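Local coordinates for protein cellulase (PDB 4W7W) that probably hydrolyses the beta-1,4-glucosidic bonds of cellulose, as a family 5 glycoside hydrolase built on an (alpha/beta)8 barrel, at residues S195-S200 / L255-Q260; S53-F58 / K92-A97. All coordinates share one frame; numbering follows the deposited sequence.

Interaction 1: residues S195-S200 / L255-Q260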
loop_
_atom_site.group_PDB
_atom_site.type_symbol
_atom_site.label_atom_id
_atom_site.label_comp_id
_atom_site.label_asym_id
_atom_site.label_seq_id
_atom_site.Cartn_x
_atom_site.Cartn_y
_atom_site.Cartn_z
ATOM N N SER A 195 14.399 -2.081 -7.230
ATOM C CA SER A 195 15.079 -3.359 -7.169
ATOM C C SER A 195 14.279 -4.479 -7.809
ATOM O O SER A 195 14.643 -5.659 -7.682
ATOM C CB SER A 195 15.371 -3.704 -5.728
ATOM O OG SER A 195 14.154 -3.676 -5.007
ATOM N N TRP A 196 13.208 -4.140 -8.523
ATOM C CA TRP A 196 12.278 -5.130 -9.053
ATOM C C TRP A 196 12.972 -6.192 -9.900
ATOM O O TRP A 196 12.564 -7.362 -9.884
ATOM C CB TRP A 196 11.205 -4.431 -9.883
ATOM C CG TRP A 196 9.996 -5.250 -10.149
ATOM C CD1 TRP A 196 9.642 -5.847 -11.307
ATOM C CD2 TRP A 196 8.958 -5.539 -9.208
ATOM N NE1 TRP A 196 8.449 -6.493 -11.158
ATOM C CE2 TRP A 196 7.998 -6.318 -9.881
ATOM C CE3 TRP A 196 8.728 -5.181 -7.874
ATOM C CZ2 TRP A 196 6.823 -6.744 -9.275
ATOM C CZ3 TRP A 196 7.568 -5.608 -7.273
ATOM C CH2 TRP A 196 6.626 -6.384 -7.980
ATOM N N ARG A 197 13.984 -5.767 -10.661
ATOM C CA ARG A 197 14.625 -6.618 -11.644
ATOM C C ARG A 197 15.974 -7.145 -11.163
ATOM O O ARG A 197 16.670 -7.840 -11.919
ATOM C CB ARG A 197 14.766 -5.884 -12.978
ATOM C CG ARG A 197 13.442 -5.319 -13.485
ATOM C CD ARG A 197 13.528 -4.625 -14.839
ATOM N NE ARG A 197 13.457 -5.626 -15.873
ATOM C CZ ARG A 197 12.685 -5.602 -16.951
ATOM N NH1 ARG A 197 12.781 -6.608 -17.789
ATOM N NH2 ARG A 197 11.885 -4.624 -17.263
ATOM N N SER A 198 16.329 -6.892 -9.911
ATOM C CA SER A 198 17.663 -7.258 -9.425
ATOM C C SER A 198 17.811 -8.760 -9.254
ATOM O O SER A 198 16.982 -9.404 -8.600
ATOM C CB SER A 198 17.921 -6.628 -8.070
ATOM O OG SER A 198 19.174 -7.054 -7.550
ATOM N N THR A 199 18.919 -9.297 -9.778
ATOM C CA THR A 199 19.237 -10.706 -9.625
ATOM C C THR A 199 20.493 -10.910 -8.798
ATOM O O THR A 199 21.005 -12.022 -8.735
ATOM C CB THR A 199 19.415 -11.384 -10.988
ATOM O OG1 THR A 199 20.447 -10.728 -11.726
ATOM C CG2 THR A 199 18.143 -11.338 -11.770
ATOM N N SER A 200 20.991 -9.866 -8.137
ATOM C CA SER A 200 22.240 -9.991 -7.387
ATOM C C SER A 200 22.224 -11.162 -6.430
ATOM O O SER A 200 23.183 -11.943 -6.381
ATOM C CB SER A 200 22.515 -8.716 -6.608
ATOM O OG SER A 200 22.588 -7.631 -7.496
ATOM N N LEU A 255 6.089 -3.886 -16.341
ATOM C CA LEU A 255 4.638 -3.887 -16.467
ATOM C C LEU A 255 4.230 -3.935 -17.935
ATOM O O LEU A 255 3.384 -4.739 -18.336
ATOM C CB LEU A 255 4.036 -2.629 -15.833
ATOM C CG LEU A 255 4.217 -2.462 -14.332
ATOM C CD1 LEU A 255 3.780 -1.052 -13.940
ATOM C CD2 LEU A 255 3.448 -3.519 -13.566
ATOM N N ARG A 256 4.841 -3.072 -18.739
ATOM C CA ARG A 256 4.487 -2.989 -20.139
ATOM C C ARG A 256 4.808 -4.297 -20.877
ATOM O O ARG A 256 3.992 -4.778 -21.672
ATOM C CB ARG A 256 5.175 -1.787 -20.767
ATOM C CG ARG A 256 4.509 -1.282 -22.019
ATOM C CD ARG A 256 5.124 0.037 -22.444
ATOM N NE ARG A 256 4.582 1.163 -21.690
ATOM C CZ ARG A 256 5.284 2.150 -21.168
ATOM N NH1 ARG A 256 6.603 2.224 -21.315
ATOM N NH2 ARG A 256 4.642 3.104 -20.517
ATOM N N GLU A 257 5.980 -4.866 -20.589
ATOM C CA GLU A 257 6.421 -6.127 -21.206
ATOM C C GLU A 257 5.451 -7.264 -20.943
ATOM O O GLU A 257 5.245 -8.118 -21.794
ATOM C CB GLU A 257 7.794 -6.538 -20.659
ATOM C CG GLU A 257 8.922 -5.606 -21.041
ATOM C CD GLU A 257 10.086 -5.651 -20.068
ATOM O OE1 GLU A 257 10.252 -6.688 -19.385
ATOM O OE2 GLU A 257 10.822 -4.622 -19.962
ATOM N N ASN A 258 4.869 -7.267 -19.751
ATOM C CA ASN A 258 4.023 -8.350 -19.289
ATOM C C ASN A 258 2.546 -8.043 -19.360
ATOM O O ASN A 258 1.730 -8.865 -18.931
ATOM C CB ASN A 258 4.453 -8.780 -17.886
ATOM C CG ASN A 258 5.789 -9.474 -17.908
ATOM O OD1 ASN A 258 5.876 -10.632 -18.290
ATOM N ND2 ASN A 258 6.848 -8.753 -17.579
ATOM N N LYS A 259 2.204 -6.887 -19.941
ATOM C CA LYS A 259 0.814 -6.473 -20.110
ATOM C C LYS A 259 0.103 -6.408 -18.747
ATOM O O LYS A 259 -1.049 -6.804 -18.617
ATOM C CB LYS A 259 0.056 -7.412 -21.081
ATOM C CG LYS A 259 0.808 -7.907 -22.314
ATOM C CD LYS A 259 1.340 -6.768 -23.175
ATOM C CE LYS A 259 1.356 -7.060 -24.683
ATOM N NZ LYS A 259 2.718 -7.301 -25.253
ATOM N N GLN A 260 0.818 -5.881 -17.748
ATOM C CA GLN A 260 0.303 -5.727 -16.386
ATOM C C GLN A 260 0.166 -4.249 -16.034
ATOM O O GLN A 260 0.636 -3.357 -16.757
ATOM C CB GLN A 260 1.226 -6.431 -15.379
ATOM C CG GLN A 260 1.476 -7.915 -15.643
ATOM C CD GLN A 260 0.198 -8.729 -15.622
ATOM O OE1 GLN A 260 -0.605 -8.626 -14.714
ATOM N NE2 GLN A 260 -0.004 -9.536 -16.650
#
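R197 and E257 each start with CG beside the backbone N, anti to the carbonyl carbon, and their side chains then run at each other from opposite directions. R197 stays straight through CD and bends at chi3 (83°), which brings the outer end of its guanidinium round to the carboxylate; E257 is extended beyond CG. The grip is end-on and two-pronged: NH1 of R197 reaches OE1 of E257 at 3.0 Å, while NH2 of R197 meets OE2 of E257 at 2.9 Å. The NH2 bond is the straighter (161°) and lies close to the guanidinium plane. OE1 uses its syn lone pair; OE2 is met on its syn side but from out of the carboxylate plane, since the two flat groups are twisted 51° apart. E257 OE2 also bonds S253 OG, and R197 NH2 also reaches G250 O, so the NH2-OE2 pair has further ties, to G250 and S253 of helix 243-258.

In the barrel, the bridge joins the long loop after strand 183-186 to the outer helix that precedes strand 262-268. R197 sits in the type I turn S195-S198, closed by S198 N to S195 O at 3.1 Å. Its neighbour W196 is buried, edge-to-face with F251 and W254 of the same helix. A Schellman motif follows at the C-terminal end of the helix: K259 takes positive phi, and Q260 N bonds L255 O at 2.9 Å. Q260 NE2 turns back to N258 O at 2.9 Å, approaching from above the carbonyl plane. Both partners of the bridge are exposed, so solvent probably screens much of its charge.

Interaction 2: residues S53-F58 / K92-A97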
loop_
_atom_site.group_PDB
_atom_site.type_symbol
_atom_site.label_atom_id
_atom_site.label_comp_id
_atom_site.label_asym_id
_atom_site.label_seq_id
_atom_site.Cartn_x
_atom_site.Cartn_y
_atom_site.Cartn_z
ATOM N N SER A 53 -13.418 13.206 8.966
ATOM C CA SER A 53 -12.964 14.434 8.340
ATOM C C SER A 53 -11.677 14.265 7.540
ATOM O O SER A 53 -11.394 15.078 6.672
ATOM C CB SER A 53 -12.781 15.518 9.392
ATOM O OG SER A 53 -11.878 15.143 10.423
ATOM N N ASP A 54 -10.883 13.248 7.856
ATOM C CA ASP A 54 -9.676 12.996 7.067
ATOM C C ASP A 54 -10.106 12.658 5.629
ATOM O O ASP A 54 -9.529 13.129 4.655
ATOM C CB ASP A 54 -8.844 11.839 7.657
ATOM C CG ASP A 54 -8.304 12.102 9.069
ATOM O OD1 ASP A 54 -8.152 13.283 9.462
ATOM O OD2 ASP A 54 -8.035 11.091 9.772
ATOM N N PHE A 55 -11.099 11.777 5.504
ATOM C CA PHE A 55 -11.579 11.375 4.186
ATOM C C PHE A 55 -12.081 12.581 3.401
ATOM O O PHE A 55 -11.738 12.761 2.236
ATOM C CB PHE A 55 -12.676 10.313 4.294
ATOM C CG PHE A 55 -12.190 9.004 4.841
ATOM C CD1 PHE A 55 -12.117 8.799 6.214
ATOM C CD2 PHE A 55 -11.775 7.988 4.001
ATOM C CE1 PHE A 55 -11.665 7.589 6.721
ATOM C CE2 PHE A 55 -11.323 6.787 4.512
ATOM C CZ PHE A 55 -11.253 6.595 5.872
ATOM N N SER A 56 -12.897 13.417 4.042
ATOM C CA SER A 56 -13.445 14.567 3.327
ATOM C C SER A 56 -12.362 15.593 2.968
ATOM O O SER A 56 -12.415 16.185 1.899
ATOM C CB SER A 56 -14.603 15.205 4.091
ATOM O OG SER A 56 -14.241 15.555 5.395
ATOM N N TYR A 57 -11.386 15.793 3.841
ATOM C CA TYR A 57 -10.286 16.706 3.534
ATOM C C TYR A 57 -9.563 16.248 2.272
ATOM O O TYR A 57 -9.356 17.035 1.338
ATOM C CB TYR A 57 -9.287 16.795 4.689
ATOM C CG TYR A 57 -8.058 17.581 4.285
ATOM C CD1 TYR A 57 -8.073 18.964 4.248
ATOM C CD2 TYR A 57 -6.903 16.927 3.880
ATOM C CE1 TYR A 57 -6.959 19.674 3.841
ATOM C CE2 TYR A 57 -5.790 17.628 3.470
ATOM C CZ TYR A 57 -5.812 18.998 3.449
ATOM O OH TYR A 57 -4.667 19.661 3.043
ATOM N N PHE A 58 -9.185 14.981 2.213
ATOM C CA PHE A 58 -8.437 14.522 1.042
ATOM C C PHE A 58 -9.298 14.491 -0.210
ATOM O O PHE A 58 -8.822 14.807 -1.285
ATOM C CB PHE A 58 -7.700 13.205 1.346
ATOM C CG PHE A 58 -6.568 13.419 2.302
ATOM C CD1 PHE A 58 -5.452 14.145 1.878
ATOM C CD2 PHE A 58 -6.636 13.050 3.640
ATOM C CE1 PHE A 58 -4.438 14.460 2.752
ATOM C CE2 PHE A 58 -5.626 13.371 4.523
ATOM C CZ PHE A 58 -4.527 14.095 4.083
ATOM N N LYS A 92 -14.999 -1.277 8.482
ATOM C CA LYS A 92 -16.259 -0.977 7.800
ATOM C C LYS A 92 -16.703 0.466 8.005
ATOM O O LYS A 92 -17.289 1.064 7.110
ATOM C CB LYS A 92 -17.348 -1.972 8.233
ATOM C CG LYS A 92 -17.094 -3.355 7.655
ATOM C CD LYS A 92 -18.157 -4.364 8.006
ATOM C CE LYS A 92 -17.905 -5.652 7.242
ATOM N NZ LYS A 92 -19.034 -6.606 7.340
ATOM N N LYS A 93 -16.404 1.044 9.169
ATOM C CA LYS A 93 -16.699 2.444 9.418
ATOM C C LYS A 93 -15.850 3.353 8.518
ATOM O O LYS A 93 -16.358 4.327 7.941
ATOM C CB LYS A 93 -16.482 2.741 10.905
ATOM C CG LYS A 93 -16.727 4.163 11.330
ATOM C CD LYS A 93 -16.636 4.302 12.850
ATOM C CE LYS A 93 -16.688 5.745 13.305
ATOM N NZ LYS A 93 -16.232 5.858 14.713
ATOM N N SER A 94 -14.569 3.034 8.361
ATOM C CA SER A 94 -13.742 3.755 7.397
ATOM C C SER A 94 -14.279 3.622 5.973
ATOM O O SER A 94 -14.255 4.583 5.206
ATOM C CB SER A 94 -12.284 3.283 7.452
ATOM O OG SER A 94 -11.679 3.609 8.690
ATOM N N LEU A 95 -14.746 2.427 5.616
ATOM C CA LEU A 95 -15.315 2.227 4.295
ATOM C C LEU A 95 -16.551 3.098 4.075
ATOM O O LEU A 95 -16.721 3.640 2.984
ATOM C CB LEU A 95 -15.641 0.762 4.097
ATOM C CG LEU A 95 -16.299 0.401 2.765
ATOM C CD1 LEU A 95 -15.475 0.836 1.561
ATOM C CD2 LEU A 95 -16.553 -1.089 2.746
ATOM N N GLU A 96 -17.404 3.241 5.085
ATOM C CA GLU A 96 -18.547 4.139 4.942
ATOM C C GLU A 96 -18.090 5.550 4.609
ATOM O O GLU A 96 -18.689 6.217 3.762
ATOM C CB GLU A 96 -19.421 4.163 6.209
ATOM C CG GLU A 96 -20.224 2.897 6.453
ATOM C CD GLU A 96 -21.314 3.038 7.508
ATOM O OE1 GLU A 96 -21.784 4.179 7.793
ATOM O OE2 GLU A 96 -21.720 1.964 8.005
ATOM N N ALA A 97 -17.044 6.013 5.289
ATOM C CA ALA A 97 -16.549 7.362 5.046
ATOM C C ALA A 97 -15.974 7.488 3.643
ATOM O O ALA A 97 -16.221 8.485 2.940
ATOM C CB ALA A 97 -15.503 7.735 6.073
#
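The 2.9 Å bond from Y57 N to S53 O belongs to the helical turn that carries F55 toward S94 and A97 of the neighbouring helix. F55 is also tied through its carbonyl oxygen, which accepts a hydrogen bond from Q103 NE2. Its CG stands beside the backbone N (chi1 -67°), setting the ring against the neighbouring helix. There the methyl of A97 lies over one face, 3.9 Å from CB to the F55 ring centroid and 23° off the normal, a CH-pi contact displaced toward the rim. The closest ring atom is F55 CD1, 3.6 Å from A97 CB. Farther out, the tip of the ring reaches S94: F55 CZ is 3.7 Å from S94 O and 3.8 Å from S94 CB.

The small A97 and S94 probably help the helices approach here, with the CA atoms of F55 and A97 6.4 Å apart. Helices 52-60 and 85-100 belong to the outer layer of the (alpha/beta)8 barrel, and the phenyl ring is wedged between them and the strands within: it touches L29 and I66, while S94 rests on L68. The hydroxyl of S94 makes a weak hydrogen bond to L90 O in its own helix. No hydrogen bond crosses between the two segments, so their cohesion here rests on dispersion, the CH-pi contact and the burial of an aromatic ring.

How the interactions relate
The two contacts sit on opposite sides of the chain's centre, 34 Å between centres and about 24 Å between nearest atoms, each 17 to 18 Å from the centre of the chain. Interaction 1 is a charged clasp at the surface, interaction 2 a buried apolar one. The bound glucose units, in two glycan pockets, lie between these sides. The side chain of R197 is about 13 Å from the bound alpha-D-glucose unit, and segment 195-200 directly follows H194, a residue of one glycan pocket. Interaction 2 packs behind strand 24-29, whose following loop supplies E33, F34 and N35 to the other, as does H110 after strand 104-109, into which helix 85-100 leads. Neither contact touches the sugar itself.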